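Local coordinates for cyclic nucleotide-binding domain (Methylobacillus flagellatus KT, PDB 3GYD), which binds 3',5'-cyclic AMP in a cyclic nucleotide-binding domain and may, as family relatives do, serve in regulating a potassium channel, at residues V108-I120 with L160-R172. Numbering follows the deposited sequence.
Sequences VGAGAIIGEMSMI and LIRLLQLLTARFR. With CMP (adenosine-3',5'-cyclic-monophosphate), chain D.
Arg-170 turns the NH1 and NH2 end of its guanidinium to the carbonyl of Ile-113, and both nitrogens donate to the one oxygen, each 2.9 Å from Ile-113 O, which sits in the guanidinium plane. NH1 also forms a weak bond, part of a salt bridge, to Glu-116 OE2 at 3.1 Å, the carboxylate and guanidinium planes turned 46° apart. The bend at chi3 (-88°) sets the guanidinium between Leu-166 CD1 on one face and the adenine on the other, with CMP N3 3.3 Å above its centre. Glu-116 OE1 accepts the ribose hydroxyl, CMP O2', at 2.6 Å, so one carboxylate links nucleotide and arginine. With an alanine here in place of Arg-170, Ile-113 O would probably lose both donors, Glu-116 its nearby positive charge and the adenine the group lying over its face. Beside this polar cluster, Leu-166 CD2 packs 3.7 Å from Ile-113 CB, while Ile-113 CD1 lies over a face of the Arg-162 guanidinium, whose NE binds Ile-40 O. The extended selenomethionine Met-117 runs obliquely across Leu-167. Helix 153-178 thus closes over the phosphate-binding cassette, where Ser-118 N and Arg-125 bond the nucleotide; strand 113-114 pairs with strand 82-88, and Phe-171 of the second subunit packs on Met-117 and Leu-167.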
loop_
_atom_site.group_PDB
_atom_site.type_symbol
_atom_site.label_atom_id
_atom_site.label_comp_id
_atom_site.label_asym_id
_atom_site.label_seq_id
_atom_site.Cartn_x
_atom_site.Cartn_y
_atom_site.Cartn_z
ATOM N N VAL B 108 4.562 -7.190 15.840
ATOM C CA VAL B 108 5.112 -7.951 14.694
ATOM C C VAL B 108 6.423 -8.655 15.058
ATOM O O VAL B 108 7.081 -8.285 16.014
ATOM C CB VAL B 108 5.307 -7.078 13.433
ATOM C CG1 VAL B 108 3.951 -6.444 12.994
ATOM C CG2 VAL B 108 6.426 -6.023 13.651
ATOM N N GLY B 109 6.755 -9.699 14.309
ATOM C CA GLY B 109 7.946 -10.497 14.550
ATOM C C GLY B 109 8.733 -10.841 13.284
ATOM O O GLY B 109 8.682 -10.115 12.258
ATOM N N ALA B 110 9.488 -11.940 13.369
ATOM C CA ALA B 110 10.370 -12.324 12.273
ATOM C C ALA B 110 9.533 -12.434 11.018
ATOM O O ALA B 110 8.411 -12.954 11.050
ATOM C CB ALA B 110 11.098 -13.659 12.559
ATOM N N GLY B 111 10.040 -11.875 9.937
ATOM C CA GLY B 111 9.335 -11.878 8.646
ATOM C C GLY B 111 8.615 -10.571 8.331
ATOM O O GLY B 111 8.204 -10.346 7.201
ATOM N N ALA B 112 8.429 -9.715 9.337
ATOM C CA ALA B 112 7.660 -8.498 9.173
ATOM C C ALA B 112 8.434 -7.483 8.329
ATOM O O ALA B 112 9.676 -7.518 8.238
ATOM C CB ALA B 112 7.287 -7.882 10.535
ATOM N N ILE B 113 7.697 -6.594 7.689
ATOM C CA ILE B 113 8.316 -5.421 7.074
ATOM C C ILE B 113 7.781 -4.191 7.778
ATOM O O ILE B 113 6.574 -4.066 7.937
ATOM C CB ILE B 113 8.013 -5.350 5.551
ATOM C CG1 ILE B 113 8.597 -6.563 4.825
ATOM C CG2 ILE B 113 8.562 -4.077 4.959
ATOM C CD1 ILE B 113 7.925 -6.780 3.467
ATOM N N ILE B 114 8.644 -3.276 8.216
ATOM C CA ILE B 114 8.177 -2.024 8.896
ATOM C C ILE B 114 8.899 -0.826 8.314
ATOM O O ILE B 114 9.930 -0.995 7.722
ATOM C CB ILE B 114 8.321 -2.041 10.460
ATOM C CG1 ILE B 114 9.778 -2.236 10.913
ATOM C CG2 ILE B 114 7.375 -3.111 11.080
ATOM C CD1 ILE B 114 10.016 -1.962 12.427
ATOM N N GLY B 115 8.329 0.368 8.468
ATOM C CA GLY B 115 8.903 1.588 7.936
ATOM C C GLY B 115 8.655 1.828 6.452
ATOM O O GLY B 115 9.185 2.797 5.876
ATOM N N GLU B 116 7.862 0.961 5.813
ATOM C CA GLU B 116 7.513 1.157 4.414
ATOM C C GLU B 116 6.768 2.465 4.099
ATOM O O GLU B 116 6.888 2.998 2.997
ATOM C CB GLU B 116 6.697 -0.041 3.901
ATOM C CG GLU B 116 5.259 -0.069 4.311
ATOM C CD GLU B 116 5.018 -0.481 5.748
ATOM O OE1 GLU B 116 5.944 -0.945 6.488
ATOM O OE2 GLU B 116 3.858 -0.413 6.115
HETATM N N MSE B 117 5.951 2.956 5.026
HETATM C CA MSE B 117 5.085 4.087 4.722
HETATM C C MSE B 117 5.854 5.378 4.401
HETATM O O MSE B 117 5.638 5.959 3.356
HETATM C CB MSE B 117 4.041 4.245 5.792
HETATM C CG MSE B 117 3.095 3.086 5.877
HETATM SE SE MSE B 117 1.881 3.208 7.417
HETATM C CE MSE B 117 1.036 1.427 7.312
ATOM N N SER B 118 6.746 5.823 5.289
ATOM C CA SER B 118 7.520 7.044 5.071
ATOM C C SER B 118 8.536 6.791 3.924
ATOM O O SER B 118 8.863 7.708 3.172
ATOM C CB SER B 118 8.258 7.429 6.360
ATOM O OG SER B 118 7.345 7.767 7.421
HETATM N N MSE B 119 9.051 5.563 3.802
HETATM C CA MSE B 119 9.988 5.278 2.697
HETATM C C MSE B 119 9.294 5.546 1.358
HETATM O O MSE B 119 9.869 6.121 0.424
HETATM C CB MSE B 119 10.523 3.839 2.742
HETATM C CG MSE B 119 11.699 3.686 1.857
HETATM SE SE MSE B 119 11.187 2.904 0.205
HETATM C CE MSE B 119 11.845 1.356 0.820
ATOM N N ILE B 120 8.042 5.145 1.293
ATOM C CA ILE B 120 7.229 5.278 0.073
ATOM C C ILE B 120 6.740 6.703 -0.174
ATOM O O ILE B 120 6.679 7.130 -1.335
ATOM C CB ILE B 120 6.000 4.320 0.163
ATOM C CG1 ILE B 120 6.465 2.888 -0.024
ATOM C CG2 ILE B 120 4.868 4.671 -0.875
ATOM C CD1 ILE B 120 5.441 1.884 0.551
ATOM N N LEU B 160 7.640 -3.979 -5.451
ATOM C CA LEU B 160 6.499 -3.048 -5.213
ATOM C C LEU B 160 5.191 -3.799 -4.999
ATOM O O LEU B 160 4.402 -3.406 -4.109
ATOM C CB LEU B 160 6.351 -2.015 -6.314
ATOM C CG LEU B 160 7.599 -1.141 -6.559
ATOM C CD1 LEU B 160 7.360 -0.132 -7.735
ATOM C CD2 LEU B 160 8.009 -0.410 -5.266
ATOM N N ILE B 161 4.976 -4.879 -5.750
ATOM C CA ILE B 161 3.805 -5.746 -5.544
ATOM C C ILE B 161 3.842 -6.382 -4.136
ATOM O O ILE B 161 2.792 -6.533 -3.474
ATOM C CB ILE B 161 3.681 -6.861 -6.616
ATOM C CG1 ILE B 161 3.435 -6.275 -8.021
ATOM C CG2 ILE B 161 2.570 -7.858 -6.241
ATOM C CD1 ILE B 161 3.743 -7.251 -9.155
ATOM N N ARG B 162 5.026 -6.777 -3.678
ATOM C CA ARG B 162 5.177 -7.326 -2.320
ATOM C C ARG B 162 4.795 -6.307 -1.223
ATOM O O ARG B 162 4.118 -6.631 -0.245
ATOM C CB ARG B 162 6.598 -7.871 -2.131
ATOM C CG ARG B 162 6.897 -8.363 -0.767
ATOM C CD ARG B 162 6.083 -9.631 -0.461
ATOM N NE ARG B 162 6.292 -10.181 0.876
ATOM C CZ ARG B 162 5.711 -9.745 1.981
ATOM N NH1 ARG B 162 4.837 -8.747 1.961
ATOM N NH2 ARG B 162 5.965 -10.357 3.134
ATOM N N LEU B 163 5.226 -5.051 -1.400
ATOM C CA LEU B 163 4.884 -3.986 -0.496
ATOM C C LEU B 163 3.384 -3.589 -0.576
ATOM O O LEU B 163 2.768 -3.303 0.441
ATOM C CB LEU B 163 5.772 -2.767 -0.758
ATOM C CG LEU B 163 7.281 -2.958 -0.498
ATOM C CD1 LEU B 163 8.032 -1.702 -0.977
ATOM C CD2 LEU B 163 7.574 -3.328 1.002
ATOM N N LEU B 164 2.805 -3.636 -1.776
ATOM C CA LEU B 164 1.369 -3.429 -1.939
ATOM C C LEU B 164 0.561 -4.437 -1.133
ATOM O O LEU B 164 -0.342 -4.059 -0.411
ATOM C CB LEU B 164 0.961 -3.433 -3.415
ATOM C CG LEU B 164 1.287 -2.173 -4.219
ATOM C CD1 LEU B 164 1.265 -2.475 -5.748
ATOM C CD2 LEU B 164 0.362 -1.047 -3.901
ATOM N N GLN B 165 0.934 -5.695 -1.236
ATOM C CA GLN B 165 0.255 -6.784 -0.542
ATOM C C GLN B 165 0.482 -6.749 0.968
ATOM O O GLN B 165 -0.405 -7.102 1.754
ATOM C CB GLN B 165 0.682 -8.096 -1.183
ATOM C CG GLN B 165 0.127 -8.231 -2.592
ATOM C CD GLN B 165 0.640 -9.454 -3.343
ATOM O OE1 GLN B 165 1.547 -10.153 -2.870
ATOM N NE2 GLN B 165 0.028 -9.741 -4.512
ATOM N N LEU B 166 1.669 -6.296 1.379
ATOM C CA LEU B 166 1.938 -6.030 2.773
ATOM C C LEU B 166 0.921 -5.014 3.260
ATOM O O LEU B 166 0.298 -5.211 4.286
ATOM C CB LEU B 166 3.351 -5.451 2.952
ATOM C CG LEU B 166 3.652 -4.860 4.338
ATOM C CD1 LEU B 166 3.806 -5.999 5.424
ATOM C CD2 LEU B 166 4.914 -3.941 4.199
ATOM N N LEU B 167 0.745 -3.917 2.511
ATOM C CA LEU B 167 -0.155 -2.850 2.978
ATOM C C LEU B 167 -1.645 -3.255 2.971
ATOM O O LEU B 167 -2.416 -2.924 3.910
ATOM C CB LEU B 167 0.072 -1.559 2.169
ATOM C CG LEU B 167 1.343 -0.811 2.546
ATOM C CD1 LEU B 167 1.732 0.206 1.423
ATOM C CD2 LEU B 167 1.139 -0.063 3.908
ATOM N N THR B 168 -2.086 -3.959 1.935
ATOM C CA THR B 168 -3.501 -4.333 1.873
ATOM C C THR B 168 -3.825 -5.327 3.004
ATOM O O THR B 168 -4.840 -5.203 3.694
ATOM C CB THR B 168 -3.906 -4.895 0.464
ATOM O OG1 THR B 168 -3.185 -6.103 0.211
ATOM C CG2 THR B 168 -3.625 -3.856 -0.703
ATOM N N ALA B 169 -2.954 -6.305 3.214
ATOM C CA ALA B 169 -3.141 -7.252 4.312
ATOM C C ALA B 169 -3.189 -6.551 5.684
ATOM O O ALA B 169 -4.031 -6.885 6.540
ATOM C CB ALA B 169 -2.069 -8.337 4.284
ATOM N N ARG B 170 -2.297 -5.576 5.862
ATOM C CA ARG B 170 -2.177 -4.813 7.090
ATOM C C ARG B 170 -3.432 -3.970 7.287
ATOM O O ARG B 170 -3.966 -3.878 8.394
ATOM C CB ARG B 170 -0.914 -3.934 7.011
ATOM C CG ARG B 170 -0.455 -3.263 8.313
ATOM C CD ARG B 170 1.036 -2.916 8.140
ATOM N NE ARG B 170 1.930 -4.026 8.527
ATOM C CZ ARG B 170 3.261 -3.979 8.423
ATOM N NH1 ARG B 170 3.852 -2.934 7.861
ATOM N NH2 ARG B 170 4.001 -4.997 8.808
ATOM N N PHE B 171 -3.934 -3.413 6.196
ATOM C CA PHE B 171 -5.125 -2.568 6.257
ATOM C C PHE B 171 -6.332 -3.439 6.643
ATOM O O PHE B 171 -7.114 -3.052 7.514
ATOM C CB PHE B 171 -5.371 -1.834 4.919
ATOM C CG PHE B 171 -6.303 -0.637 5.032
ATOM C CD1 PHE B 171 -7.657 -0.793 4.998
ATOM C CD2 PHE B 171 -5.811 0.639 5.161
ATOM C CE1 PHE B 171 -8.506 0.314 5.116
ATOM C CE2 PHE B 171 -6.632 1.734 5.279
ATOM C CZ PHE B 171 -7.973 1.580 5.246
ATOM N N ARG B 172 -6.480 -4.603 6.004
ATOM C CA ARG B 172 -7.611 -5.501 6.293
ATOM C C ARG B 172 -7.574 -6.019 7.732
ATOM O O ARG B 172 -8.626 -6.073 8.403
ATOM C CB ARG B 172 -7.666 -6.724 5.341
ATOM C CG ARG B 172 -7.976 -6.416 3.886
ATOM C CD ARG B 172 -7.838 -7.692 3.016
ATOM N NE ARG B 172 -7.793 -7.487 1.578
ATOM C CZ ARG B 172 -8.871 -7.340 0.811
ATOM N NH1 ARG B 172 -10.089 -7.318 1.341
ATOM N NH2 ARG B 172 -8.741 -7.213 -0.509
HETATM P P CMP D . 6.200 4.191 8.848
HETATM O O1P CMP D . 7.280 4.631 7.918
HETATM O O2P CMP D . 5.007 5.129 9.035
HETATM O "O5'" CMP D . 6.869 4.088 10.356
HETATM C "C5'" CMP D . 6.150 3.454 11.413
HETATM C "C4'" CMP D . 5.718 2.085 10.909
HETATM O "O4'" CMP D . 4.807 1.399 11.725
HETATM C "C3'" CMP D . 4.917 2.120 9.604
HETATM O "O3'" CMP D . 5.765 2.665 8.608
HETATM C "C2'" CMP D . 4.521 0.661 9.478
HETATM O "O2'" CMP D . 5.600 -0.117 8.926
HETATM C "C1'" CMP D . 4.331 0.284 10.961
HETATM N N9 CMP D . 2.901 0.130 11.207
HETATM C C8 CMP D . 2.027 1.140 11.269
HETATM N N7 CMP D . 0.784 0.668 11.462
HETATM C C5 CMP D . 0.862 -0.666 11.544
HETATM C C6 CMP D . -0.051 -1.790 11.731
HETATM N N6 CMP D . -1.377 -1.579 11.919
HETATM N N1 CMP D . 0.466 -3.020 11.727
HETATM C C2 CMP D . 1.791 -3.290 11.552
HETATM N N3 CMP D . 2.678 -2.304 11.364
HETATM C C4 CMP D . 2.283 -1.023 11.371
HETATM O O HOH W 1 5.828 -9.211 5.738
#